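Local atomic coordinates of macrophage migration inhibitory factor-like protein (Leishmania major, PDB entry 3FWT), a protein that belongs to the macrophage migration inhibitory factor family and assembles from three copies of a compact alpha/beta subunit. Residues 21-26 with 82-87; 28-33 with 107-112; 39-44 with 61-66; 45-50 with 99-104; 69-74 with 113-118. All coordinates share one frame; numbering follows the deposited sequence.

Contact 1. Residues 21-26 with 82-87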
# COMPACT_ATOMS: atom_id res chain seq x y z
N MET A 21 -4.84 12.98 -10.35
CA MET A 21 -5.47 11.73 -9.93
C MET A 21 -5.15 11.29 -8.50
O MET A 21 -4.73 10.16 -8.31
CB MET A 21 -5.01 10.55 -10.80
CG MET A 21 -5.84 10.23 -11.99
SD MET A 21 -5.07 8.79 -12.80
CE MET A 21 -6.20 8.65 -14.21
N PRO A 22 -5.34 12.16 -7.52
CA PRO A 22 -4.87 11.81 -6.17
C PRO A 22 -5.70 10.67 -5.55
O PRO A 22 -6.93 10.58 -5.79
CB PRO A 22 -5.01 13.15 -5.43
CG PRO A 22 -6.07 13.89 -6.22
CD PRO A 22 -5.75 13.56 -7.62
N PHE A 23 -4.99 9.72 -4.90
CA PHE A 23 -5.58 8.55 -4.16
C PHE A 23 -5.03 8.61 -2.72
O PHE A 23 -3.87 8.93 -2.54
CB PHE A 23 -5.23 7.21 -4.84
CG PHE A 23 -5.56 5.96 -3.98
CD1 PHE A 23 -6.83 5.49 -3.92
CD2 PHE A 23 -4.59 5.32 -3.23
CE1 PHE A 23 -7.18 4.35 -3.15
CE2 PHE A 23 -4.92 4.20 -2.41
CZ PHE A 23 -6.17 3.70 -2.41
N LEU A 24 -5.89 8.46 -1.71
CA LEU A 24 -5.42 8.35 -0.35
C LEU A 24 -5.93 7.05 0.23
O LEU A 24 -7.17 6.79 0.21
CB LEU A 24 -5.93 9.50 0.52
CG LEU A 24 -5.29 10.90 0.19
CD1 LEU A 24 -6.12 11.46 -0.98
CD2 LEU A 24 -5.44 11.78 1.53
N GLN A 25 -4.98 6.28 0.77
CA GLN A 25 -5.33 5.17 1.67
C GLN A 25 -5.06 5.47 3.15
O GLN A 25 -3.94 5.73 3.55
CB GLN A 25 -4.56 3.86 1.30
CG GLN A 25 -5.08 2.67 2.21
CD GLN A 25 -4.45 1.28 1.99
OE1 GLN A 25 -3.46 1.13 1.31
NE2 GLN A 25 -5.16 0.27 2.44
N THR A 26 -6.11 5.37 3.96
CA THR A 26 -6.03 5.67 5.35
C THR A 26 -6.13 4.31 6.02
O THR A 26 -7.14 3.66 5.88
CB THR A 26 -7.23 6.54 5.81
OG1 THR A 26 -7.13 7.86 5.22
CG2 THR A 26 -7.25 6.70 7.33
N ARG A 82 -1.36 6.91 3.04
CA ARG A 82 -0.48 6.87 1.88
C ARG A 82 -1.15 7.74 0.80
O ARG A 82 -2.30 7.48 0.42
CB ARG A 82 -0.32 5.45 1.35
CG ARG A 82 0.73 5.33 0.22
CD ARG A 82 1.01 3.91 -0.17
NE ARG A 82 -0.06 3.34 -1.03
CZ ARG A 82 -1.06 2.54 -0.60
NH1 ARG A 82 -1.12 2.15 0.67
NH2 ARG A 82 -1.99 2.08 -1.45
N VAL A 83 -0.46 8.79 0.33
CA VAL A 83 -1.05 9.68 -0.66
C VAL A 83 -0.31 9.39 -1.96
O VAL A 83 0.92 9.42 -1.99
CB VAL A 83 -0.79 11.15 -0.32
CG1 VAL A 83 -1.56 12.15 -1.31
CG2 VAL A 83 -1.16 11.43 1.18
N GLU A 84 -1.07 9.17 -3.02
CA GLU A 84 -0.49 8.83 -4.31
C GLU A 84 -1.07 9.73 -5.38
O GLU A 84 -2.19 10.23 -5.26
CB GLU A 84 -0.85 7.40 -4.67
CG GLU A 84 -0.24 6.43 -3.63
CD GLU A 84 -0.68 5.02 -3.88
OE1 GLU A 84 -0.78 4.24 -2.91
OE2 GLU A 84 -0.95 4.69 -5.04
N SER A 85 -0.31 9.97 -6.44
CA SER A 85 -0.88 10.80 -7.49
C SER A 85 0.04 10.68 -8.71
O SER A 85 1.16 10.22 -8.59
CB SER A 85 -1.01 12.26 -7.01
OG SER A 85 0.24 12.75 -6.62
N TRP A 86 -0.48 11.02 -9.88
CA TRP A 86 0.31 11.07 -11.10
C TRP A 86 1.27 12.24 -11.10
O TRP A 86 0.93 13.34 -10.63
CB TRP A 86 -0.60 11.20 -12.33
CG TRP A 86 0.17 11.23 -13.64
CD1 TRP A 86 0.57 10.16 -14.40
CD2 TRP A 86 0.62 12.41 -14.34
NE1 TRP A 86 1.24 10.59 -15.51
CE2 TRP A 86 1.30 11.97 -15.51
CE3 TRP A 86 0.55 13.80 -14.09
CZ2 TRP A 86 1.88 12.85 -16.43
CZ3 TRP A 86 1.14 14.70 -15.00
CH2 TRP A 86 1.80 14.21 -16.16
N GLY A 87 2.48 11.98 -11.58
CA GLY A 87 3.47 13.05 -11.81
C GLY A 87 4.50 13.13 -10.72
O GLY A 87 5.06 12.08 -10.28
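Residues 21-26 and 82-87 form the antiparallel pairing at the centre of the mixed beta sheet: Phe23 faces Glu84 and Gln25 faces Arg82, both as hydrogen-bonded pairs, with Leu24 and Val83 as the non-hydrogen-bonded pair between them. The strand axes run at 163° to each other. Glu84 N donates to Phe23 O at 2.9 Å, and Phe23 N donates back to Glu84 O at 2.9 Å; Gln25 and Arg82 repeat this exchange. On the Phe23 face, Arg82 NH1 bonds to Gln25 OE1 at 2.6 Å, the arginine chain bending at its third torsion (78°). The oxygen lies in the guanidinium plane, with the Gln25 amide at 86° to it. The neighbouring approach of Arg82 to Glu84 is too close in the model and so doubtful. Arg82 NH2 meets the edge of the Phe23 ring at CE2, 3.7 Å away. Gln25 NE2 is bonded to Ser64 OG, and Glu84 OE2 to Tyr80 OH and Tyr121 OH of a second subunit. On the other face Leu24 CG meets Val83 CG1 at 4.2 Å, and Leu24 packs on Tyr44 and Cys48 of helix 34-52. Strand 60-64 borders strand 22-28, and strand 116-128 borders strand 79-85.

Contact 2. Residues 28-33 with 107-112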
# COMPACT_ATOMS: atom_id res chain seq x y z
N VAL A 28 -6.08 2.74 9.82
CA VAL A 28 -6.29 3.10 11.22
C VAL A 28 -6.59 1.88 12.08
O VAL A 28 -7.19 0.92 11.61
CB VAL A 28 -7.33 4.21 11.40
CG1 VAL A 28 -6.91 5.40 10.56
CG2 VAL A 28 -8.79 3.86 10.97
N SER A 29 -6.08 1.90 13.32
CA SER A 29 -6.35 0.79 14.25
C SER A 29 -7.71 0.88 14.96
O SER A 29 -8.19 -0.12 15.47
CB SER A 29 -5.26 0.67 15.28
OG SER A 29 -5.04 1.95 15.86
N VAL A 30 -8.34 2.05 14.92
CA VAL A 30 -9.71 2.23 15.41
C VAL A 30 -10.79 1.81 14.39
O VAL A 30 -10.52 1.60 13.23
CB VAL A 30 -10.00 3.72 15.73
CG1 VAL A 30 -8.90 4.33 16.55
CG2 VAL A 30 -10.12 4.56 14.42
N SER A 31 -12.03 1.71 14.85
CA SER A 31 -13.13 1.37 13.98
C SER A 31 -13.70 2.67 13.43
O SER A 31 -13.75 3.67 14.15
CB SER A 31 -14.17 0.60 14.81
OG SER A 31 -15.36 0.40 14.10
N LEU A 32 -14.10 2.71 12.17
CA LEU A 32 -14.63 3.96 11.62
C LEU A 32 -16.06 3.62 11.28
O LEU A 32 -16.37 2.45 11.05
CB LEU A 32 -13.90 4.35 10.33
CG LEU A 32 -12.46 4.72 10.49
CD1 LEU A 32 -11.86 4.89 9.03
CD2 LEU A 32 -12.39 5.95 11.28
N ASP A 33 -16.96 4.58 11.29
CA ASP A 33 -18.30 4.27 10.79
C ASP A 33 -18.53 5.04 9.52
O ASP A 33 -17.64 5.74 9.03
CB ASP A 33 -19.40 4.58 11.80
CG ASP A 33 -19.36 6.06 12.28
OD1 ASP A 33 -18.79 6.94 11.56
OD2 ASP A 33 -19.89 6.30 13.38
N LYS A 107 -9.49 14.87 14.56
CA LYS A 107 -10.90 15.21 14.79
C LYS A 107 -11.83 14.02 14.62
O LYS A 107 -12.74 13.80 15.43
CB LYS A 107 -11.32 16.32 13.84
CG LYS A 107 -12.79 16.89 14.04
CD LYS A 107 -13.04 17.95 12.95
CE LYS A 107 -14.11 18.95 13.39
NZ LYS A 107 -13.57 20.34 13.21
N GLU A 108 -11.66 13.24 13.56
CA GLU A 108 -12.68 12.23 13.34
C GLU A 108 -12.38 11.02 14.19
O GLU A 108 -13.30 10.28 14.55
CB GLU A 108 -12.75 11.79 11.89
CG GLU A 108 -13.26 12.87 10.90
CD GLU A 108 -14.54 13.57 11.32
OE1 GLU A 108 -15.53 12.89 11.70
OE2 GLU A 108 -14.52 14.84 11.29
N CYS A 109 -11.10 10.80 14.49
CA CYS A 109 -10.73 9.49 15.13
C CYS A 109 -10.11 9.56 16.51
O CYS A 109 -9.87 8.49 17.12
CB CYS A 109 -9.76 8.67 14.25
SG CYS A 109 -10.19 8.45 12.52
N GLY A 110 -9.81 10.76 16.99
CA GLY A 110 -9.23 10.91 18.34
C GLY A 110 -7.74 10.49 18.39
O GLY A 110 -7.18 10.33 19.46
N ILE A 111 -7.13 10.23 17.25
CA ILE A 111 -5.75 9.82 17.20
C ILE A 111 -4.89 11.08 17.27
O ILE A 111 -5.03 11.91 16.44
CB ILE A 111 -5.48 9.01 15.90
CG1 ILE A 111 -6.32 7.72 15.93
CG2 ILE A 111 -3.97 8.69 15.70
CD1 ILE A 111 -6.35 6.92 14.56
N PRO A 112 -3.95 11.17 18.23
CA PRO A 112 -3.13 12.40 18.41
C PRO A 112 -2.16 12.49 17.26
O PRO A 112 -1.76 11.45 16.71
CB PRO A 112 -2.43 12.19 19.79
CG PRO A 112 -2.73 10.74 20.25
CD PRO A 112 -3.50 10.03 19.09
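Leu32 and Cys109 make the closest approach between the loop 28-33 and the end of helix 92-109, with Leu32 CD2 3.6 Å from Cys109 SG. Both side chains get there by the same first rotation: Leu32 CG and Cys109 SG stand opposite their own carbonyl carbons (chi1 -67° and -49°). In Leu32 the second torsion sets CD1 anti to CA, and the other branch, CD2, is the one that meets the sulfur. Val30 divides its branches between two partners. Its CG2 touches Cys109 CB at 4.1 Å, while CG1 lies 4.1 Å from Ile111 CD1. The Ile111 chain continues straight through its second torsion (170°), which puts CD1 at the far end of the residue, where it also meets Val28 CB at 4.3 Å. All four touches are apolar, and Pro77 packs beside both Val30 and Ile111. Polar groups fix the margins instead: Asp65 OD2 accepts from Leu32 N, and Glu108 OE1 is bonded to Asn39 ND2. Gly110, with positive phi, takes the chain out of helix 92-109, and Ile111 follows with its side chain toward the loop. Asp33 caps the start of helix 34-52 through OD1 to Lys36 N. The arrangement is that of a beta-to-alpha connection closing over the C-terminal end of a neighbouring helix in a two-layer alpha/beta fold.

Contact 3. Residues 39-44 with 61-66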
# COMPACT_ATOMS: atom_id res chain seq x y z
N ASN A 39 -16.94 12.11 6.52
CA ASN A 39 -16.28 13.34 6.95
C ASN A 39 -14.82 13.38 6.55
O ASN A 39 -14.31 14.40 6.05
CB ASN A 39 -16.42 13.49 8.48
CG ASN A 39 -17.87 13.65 8.94
OD1 ASN A 39 -18.70 14.13 8.18
ND2 ASN A 39 -18.16 13.31 10.20
N LEU A 40 -14.12 12.26 6.72
CA LEU A 40 -12.76 12.19 6.21
C LEU A 40 -12.66 12.40 4.69
O LEU A 40 -11.80 13.14 4.25
CB LEU A 40 -12.07 10.87 6.64
CG LEU A 40 -11.72 10.82 8.13
CD1 LEU A 40 -11.18 9.40 8.49
CD2 LEU A 40 -10.67 11.89 8.42
N SER A 41 -13.48 11.69 3.90
CA SER A 41 -13.47 11.89 2.43
C SER A 41 -13.71 13.40 2.05
O SER A 41 -12.98 13.99 1.21
CB SER A 41 -14.53 10.96 1.78
OG SER A 41 -13.96 9.63 1.88
N ALA A 42 -14.67 14.00 2.72
CA ALA A 42 -14.92 15.49 2.53
C ALA A 42 -13.70 16.30 2.81
O ALA A 42 -13.34 17.15 2.03
CB ALA A 42 -16.02 15.95 3.46
N ALA A 43 -13.05 16.05 3.96
CA ALA A 43 -11.83 16.80 4.32
C ALA A 43 -10.67 16.60 3.39
O ALA A 43 -10.12 17.60 2.90
CB ALA A 43 -11.44 16.55 5.84
N TYR A 44 -10.31 15.33 3.10
CA TYR A 44 -9.33 15.04 2.10
C TYR A 44 -9.59 15.74 0.76
O TYR A 44 -8.65 16.12 0.10
CB TYR A 44 -9.28 13.52 1.84
CG TYR A 44 -8.80 12.72 3.09
CD1 TYR A 44 -8.15 13.34 4.14
CD2 TYR A 44 -8.92 11.34 3.10
CE1 TYR A 44 -7.68 12.57 5.27
CE2 TYR A 44 -8.49 10.59 4.12
CZ TYR A 44 -7.88 11.18 5.24
OH TYR A 44 -7.42 10.34 6.25
N THR A 61 -10.62 7.76 -2.18
CA THR A 61 -10.28 7.72 -0.79
C THR A 61 -10.70 6.36 -0.23
O THR A 61 -11.86 6.04 -0.28
CB THR A 61 -11.00 9.03 -0.26
OG1 THR A 61 -10.09 10.15 -0.06
CG2 THR A 61 -12.26 8.92 0.43
N ALA A 62 -9.71 5.52 0.16
CA ALA A 62 -9.94 4.16 0.69
C ALA A 62 -9.67 4.13 2.20
O ALA A 62 -8.76 4.77 2.60
CB ALA A 62 -9.01 3.07 -0.01
N PHE A 63 -10.49 3.41 2.99
CA PHE A 63 -10.39 3.36 4.46
C PHE A 63 -10.24 1.93 4.92
O PHE A 63 -11.21 1.13 4.83
CB PHE A 63 -11.59 4.03 5.15
CG PHE A 63 -11.75 5.48 4.76
CD1 PHE A 63 -12.52 5.82 3.67
CD2 PHE A 63 -11.01 6.44 5.43
CE1 PHE A 63 -12.60 7.14 3.26
CE2 PHE A 63 -11.10 7.76 5.10
CZ PHE A 63 -11.91 8.13 3.97
N SER A 64 -9.04 1.62 5.40
CA SER A 64 -8.84 0.32 6.05
C SER A 64 -8.84 0.53 7.56
O SER A 64 -7.79 0.77 8.13
CB SER A 64 -7.50 -0.23 5.60
OG SER A 64 -7.46 -0.25 4.16
N ASP A 65 -9.98 0.29 8.21
CA ASP A 65 -10.07 0.50 9.68
C ASP A 65 -9.80 -0.80 10.44
O ASP A 65 -9.49 -1.83 9.80
CB ASP A 65 -11.44 1.13 10.07
CG ASP A 65 -12.62 0.16 10.01
OD1 ASP A 65 -12.47 -0.89 9.36
OD2 ASP A 65 -13.68 0.49 10.61
N LYS A 66 -9.81 -0.75 11.77
CA LYS A 66 -9.56 -1.94 12.56
C LYS A 66 -8.26 -2.65 12.18
O LYS A 66 -8.17 -3.87 12.28
CB LYS A 66 -10.76 -2.91 12.41
CG LYS A 66 -12.04 -2.30 12.94
CD LYS A 66 -13.02 -3.45 13.07
CE LYS A 66 -13.79 -3.60 11.81
NZ LYS A 66 -14.59 -2.36 11.86
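Tyr44, whose ring touches both Thr61 and Phe63, has its hydroxyl fixed by a hydrogen bond to Thr26 OG1 on strand 22-28. At the edge of this ring, near its plane, Thr61 OG1 lies 3.6 Å from CD2, an approach to be read with caution because Thr61 and Ser41 meet too closely in the model. Above one face, toward the rim, stands Leu40 O, the acceptor of the helical bond from Tyr44 N. Phe63 reaches up from the strand with CG opposite its carbonyl carbon (chi1 -59°) and sends CE2 in among the helix side chains. There CE2 is 3.6 Å from Leu40 CB and 3.8 Å from Leu40 CD1, and Tyr44 CE2 lies 4.0 Å from Phe63 CE2 where the two aromatic side chains run past one another head to tail. These touches tie the helix to the last strand of a beta-alpha-beta unit made of strand 22-28, helix 34-52 and strand 60-64; the short helix and strand axes come within 9.4 Å at 140°. Beyond the strand, Lys66 NZ forms a salt bridge with Asp65 OD2 at 3.2 Å, coming from above the carboxylate plane; the same oxygen accepts from Leu32 N. Thr61 and Ala62 pair with an antiparallel strand of a second subunit.

Contact 4. Residues 45-50 with 99-104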
# COMPACT_ATOMS: atom_id res chain seq x y z
N GLY A 45 -10.84 15.82 0.34
CA GLY A 45 -11.20 16.38 -0.98
C GLY A 45 -10.83 17.85 -0.99
O GLY A 45 -10.27 18.31 -1.94
N MET A 46 -11.18 18.58 0.06
CA MET A 46 -10.82 19.97 0.20
C MET A 46 -9.33 20.17 0.21
O MET A 46 -8.80 21.02 -0.48
CB MET A 46 -11.28 20.49 1.56
CG MET A 46 -12.59 21.21 1.62
SD MET A 46 -12.47 22.50 2.92
CE MET A 46 -12.10 21.53 4.41
N ILE A 47 -8.64 19.44 1.08
CA ILE A 47 -7.21 19.52 1.16
C ILE A 47 -6.55 19.29 -0.18
O ILE A 47 -5.60 20.01 -0.52
CB ILE A 47 -6.68 18.49 2.18
CG1 ILE A 47 -7.25 18.84 3.59
CG2 ILE A 47 -5.17 18.45 2.11
CD1 ILE A 47 -7.23 17.67 4.68
N CYS A 48 -7.02 18.28 -0.92
CA CYS A 48 -6.49 18.03 -2.25
C CYS A 48 -6.80 19.17 -3.23
O CYS A 48 -5.91 19.64 -3.94
CB CYS A 48 -7.02 16.72 -2.79
SG CYS A 48 -6.20 15.34 -1.95
N ARG A 49 -8.06 19.62 -3.26
CA ARG A 49 -8.38 20.72 -4.14
C ARG A 49 -7.60 21.98 -3.86
O ARG A 49 -7.04 22.56 -4.80
CB ARG A 49 -9.88 21.01 -4.18
CG ARG A 49 -10.52 19.97 -5.08
CD ARG A 49 -11.99 19.86 -4.87
NE ARG A 49 -12.45 18.57 -5.37
CZ ARG A 49 -13.06 17.65 -4.62
NH1 ARG A 49 -13.33 17.89 -3.34
NH2 ARG A 49 -13.44 16.51 -5.16
N GLU A 50 -7.54 22.40 -2.59
CA GLU A 50 -6.83 23.63 -2.25
C GLU A 50 -5.30 23.52 -2.31
O GLU A 50 -4.63 24.47 -2.77
CB GLU A 50 -7.30 24.17 -0.88
CG GLU A 50 -8.81 24.27 -0.76
CD GLU A 50 -9.32 24.61 0.66
OE1 GLU A 50 -8.53 24.51 1.63
OE2 GLU A 50 -10.54 24.94 0.80
N PRO A 99 -0.31 18.65 7.78
CA PRO A 99 -0.97 19.09 9.00
C PRO A 99 -2.50 19.07 8.86
O PRO A 99 -3.18 18.84 9.85
CB PRO A 99 -0.41 20.53 9.23
CG PRO A 99 0.50 20.82 8.07
CD PRO A 99 0.78 19.53 7.35
N ARG A 100 -3.03 19.27 7.65
CA ARG A 100 -4.49 19.19 7.44
C ARG A 100 -4.99 17.75 7.51
O ARG A 100 -5.98 17.51 8.20
CB ARG A 100 -4.90 19.89 6.15
CG ARG A 100 -4.42 21.38 6.18
CD ARG A 100 -4.77 22.11 4.94
NE ARG A 100 -6.21 22.16 4.81
CZ ARG A 100 -6.87 22.69 3.78
NH1 ARG A 100 -6.21 23.25 2.78
NH2 ARG A 100 -8.19 22.63 3.76
N ILE A 101 -4.24 16.82 6.89
CA ILE A 101 -4.62 15.43 6.92
C ILE A 101 -4.63 14.93 8.36
O ILE A 101 -5.65 14.34 8.82
CB ILE A 101 -3.65 14.63 6.04
CG1 ILE A 101 -3.97 14.95 4.56
CG2 ILE A 101 -3.66 13.10 6.31
CD1 ILE A 101 -2.83 14.39 3.65
N ALA A 102 -3.55 15.21 9.08
CA ALA A 102 -3.40 14.81 10.46
C ALA A 102 -4.50 15.46 11.32
O ALA A 102 -5.10 14.75 12.12
CB ALA A 102 -2.01 15.14 10.98
N ALA A 103 -4.80 16.77 11.15
CA ALA A 103 -5.89 17.41 11.91
C ALA A 103 -7.23 16.72 11.67
O ALA A 103 -8.02 16.49 12.58
CB ALA A 103 -6.01 18.95 11.56
N ALA A 104 -7.53 16.42 10.40
CA ALA A 104 -8.77 15.74 10.08
C ALA A 104 -8.84 14.37 10.74
O ALA A 104 -9.94 13.99 11.20
CB ALA A 104 -8.96 15.62 8.45
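The guanidinium of Arg100 has Ile47 CG1 over one face, 3.5 Å above the plane and offset toward the rim, while Glu50 OE1 and Met46 CE lie at its edge. The setting is an antiparallel helix pair of the alpha/beta fold: helices 34-52 and 92-109 lie side by side, the axes of these short segments 10.2 Å apart and inclined at 171°. Arg100 bends at its third torsion (63°), which lays the guanidinium along Ile47 and directs its two terminal nitrogens at Glu50. The grip is end-on, both nitrogens closing on the same oxygen: NH1 is 2.9 Å from Glu50 OE1, and NH2 is likewise 2.9 Å from Glu50 OE1. The oxygen lies close to the guanidinium plane, but the carboxylate is rotated 39° from that plane; NH1 meets OE1 on its anti side, near the carboxylate plane, and NH2 comes from above that plane. Glu51 adds a second carboxylate, its OE1 forming a salt bridge with Arg100 NH1, so two acids on the same helix probably share the positive charge. Beneath this polar rim the contact turns apolar. Ile101 faces Val118 and Tyr120 of the sheet, and Met97, also on helix 92-109, packs on Ile47. Ile47 CD1 rests against Arg100 and Ile101, 3.5 Å from Arg100 CB and 4.2 Å from Ile101 CG1.

Contact 5. Residues 69-74 with 113-118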
# COMPACT_ATOMS: atom_id res chain seq x y z
N ILE A 69 -1.93 -1.41 14.57
CA ILE A 69 -0.72 -0.71 14.25
C ILE A 69 0.10 -0.62 15.52
O ILE A 69 -0.39 -0.18 16.57
CB ILE A 69 -0.97 0.73 13.73
CG1 ILE A 69 -1.63 0.65 12.30
CG2 ILE A 69 0.43 1.55 13.63
CD1 ILE A 69 -2.26 2.00 11.85
N SER A 70 1.37 -0.94 15.41
CA SER A 70 2.21 -0.73 16.58
C SER A 70 3.14 0.46 16.40
O SER A 70 3.69 0.65 15.31
CB SER A 70 3.05 -2.01 16.87
OG SER A 70 3.61 -1.78 18.15
N PHE A 71 3.40 1.22 17.46
CA PHE A 71 4.30 2.40 17.27
C PHE A 71 4.79 2.87 18.62
O PHE A 71 4.01 2.98 19.48
CB PHE A 71 3.53 3.54 16.59
CG PHE A 71 4.35 4.73 16.28
CD1 PHE A 71 5.55 4.63 15.53
CD2 PHE A 71 3.90 6.00 16.69
CE1 PHE A 71 6.33 5.82 15.23
CE2 PHE A 71 4.64 7.15 16.38
CZ PHE A 71 5.85 7.05 15.63
N GLN A 72 6.09 3.13 18.74
CA GLN A 72 6.72 3.47 20.02
C GLN A 72 6.36 2.46 21.12
O GLN A 72 6.05 2.87 22.23
CB GLN A 72 6.28 4.86 20.40
CG GLN A 72 6.77 5.78 19.27
CD GLN A 72 6.75 7.23 19.56
OE1 GLN A 72 5.74 7.80 20.02
NE2 GLN A 72 7.86 7.87 19.24
N GLY A 73 6.31 1.18 20.79
CA GLY A 73 5.97 0.17 21.83
C GLY A 73 4.55 0.16 22.32
O GLY A 73 4.24 -0.44 23.35
N SER A 74 3.65 0.83 21.60
CA SER A 74 2.30 0.89 22.05
C SER A 74 1.39 0.49 20.86
O SER A 74 1.66 0.88 19.76
CB SER A 74 1.98 2.35 22.37
OG SER A 74 0.67 2.41 22.79
N ALA A 113 -1.77 13.69 16.86
CA ALA A 113 -0.88 13.82 15.73
C ALA A 113 0.43 13.06 15.93
O ALA A 113 1.05 12.65 14.95
CB ALA A 113 -0.59 15.39 15.43
N GLU A 114 0.92 12.89 17.17
CA GLU A 114 2.19 12.18 17.34
C GLU A 114 2.12 10.69 17.00
O GLU A 114 3.16 10.00 16.99
CB GLU A 114 2.83 12.37 18.74
CG GLU A 114 1.89 11.95 19.93
CD GLU A 114 0.87 13.07 20.34
OE1 GLU A 114 0.32 12.99 21.48
OE2 GLU A 114 0.63 14.01 19.53
N ARG A 115 0.93 10.19 16.71
CA ARG A 115 0.84 8.77 16.23
C ARG A 115 0.23 8.72 14.85
O ARG A 115 -0.46 7.75 14.49
CB ARG A 115 -0.06 7.98 17.23
CG ARG A 115 0.60 7.93 18.68
CD ARG A 115 -0.29 7.15 19.65
NE ARG A 115 -0.39 5.73 19.28
CZ ARG A 115 0.60 4.83 19.37
NH1 ARG A 115 1.73 5.15 19.92
NH2 ARG A 115 0.42 3.54 18.99
N ILE A 116 0.50 9.75 14.04
CA ILE A 116 -0.04 9.76 12.65
C ILE A 116 1.13 9.86 11.68
O ILE A 116 1.96 10.79 11.81
CB ILE A 116 -1.01 10.95 12.39
CG1 ILE A 116 -2.28 10.83 13.23
CG2 ILE A 116 -1.40 10.98 10.89
CD1 ILE A 116 -3.16 12.18 13.22
N TYR A 117 1.28 8.90 10.77
CA TYR A 117 2.32 8.98 9.72
C TYR A 117 1.64 9.29 8.38
O TYR A 117 0.56 8.72 8.06
CB TYR A 117 3.10 7.67 9.61
CG TYR A 117 4.38 7.57 10.38
CD1 TYR A 117 4.69 8.47 11.38
CD2 TYR A 117 5.26 6.52 10.15
CE1 TYR A 117 5.84 8.39 12.06
CE2 TYR A 117 6.44 6.41 10.81
CZ TYR A 117 6.72 7.34 11.77
OH TYR A 117 7.88 7.25 12.42
N VAL A 118 2.18 10.23 7.61
CA VAL A 118 1.67 10.48 6.24
C VAL A 118 2.84 10.36 5.25
O VAL A 118 3.90 10.99 5.49
CB VAL A 118 0.98 11.83 6.10
CG1 VAL A 118 0.22 11.97 4.69
CG2 VAL A 118 -0.03 12.01 7.24
O HOH W 1 3.18 7.26 21.10
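Phe71 and Ser74, the first and last residues of a type I' beta turn closed by Phe71 N to Ser74 O and Ser74 N to Phe71 O, offer both of these carbonyl oxygens to Arg115. The turn residues Gln72 and Gly73 have positive phi, as this turn requires. Arg115 NH1 bonds to Phe71 O at 3.2 Å and nearly straight, at 163°; NH2 bonds to Ser74 O at 3.0 Å along a more bent path. In both cases the arginine comes from above the carbonyl plane, on the face opposite the turn's own N-H, so each oxygen has two donors on separate sides. A bend at the third torsion of Arg115 (66°) places the guanidinium between Ser74 OG, itself hydrogen-bonded to Ala76 N, over one face and Phe71 CD2 over the other. A water links NH1 to Gln72 OE1, 2.8 Å from each. The Phe71 ring carries Gln72 CG over its centre and has Glu114 O at its edge, in plane, 3.3 Å from CE2; that same oxygen accepts from Trp128 NE1 of a third subunit. Tyr117 approaches Phe71 obliquely, with ring centroids 5.1 Å apart and planes at 66°. Arg115 also gives NH2 to Ala76 O and NE to Pro77 O. Its buried guanidinium is thus met by four backbone carbonyls and a water, which implies that its positive charge is probably stabilised by peptide dipoles while it ties the turn, the following loop and the start of strand 116-128 together.

How the contacts relate
Contact 1 lies in the middle of the sheet; contacts 3 and 4 flank it. Contact 3, about 12 Å from contact 1 between centres, is nested in the loop contact 1 closes and shares the sheet through strand 60-64. Contacts 1 and 4 have centres about 13 Å apart, the helices of contact 4 packing on the sheet face of Leu24 and Val83. Contacts 2 and 5 lie at the far end, about 20 and 21 Å from contact 1 and 12 Å from each other. Six of the ten contact pairs interleave along the chain, locking distant segments together. Contacts 1 and 3 touch a second subunit, and contacts 4 and 5, with Arg82 of contact 1, a third.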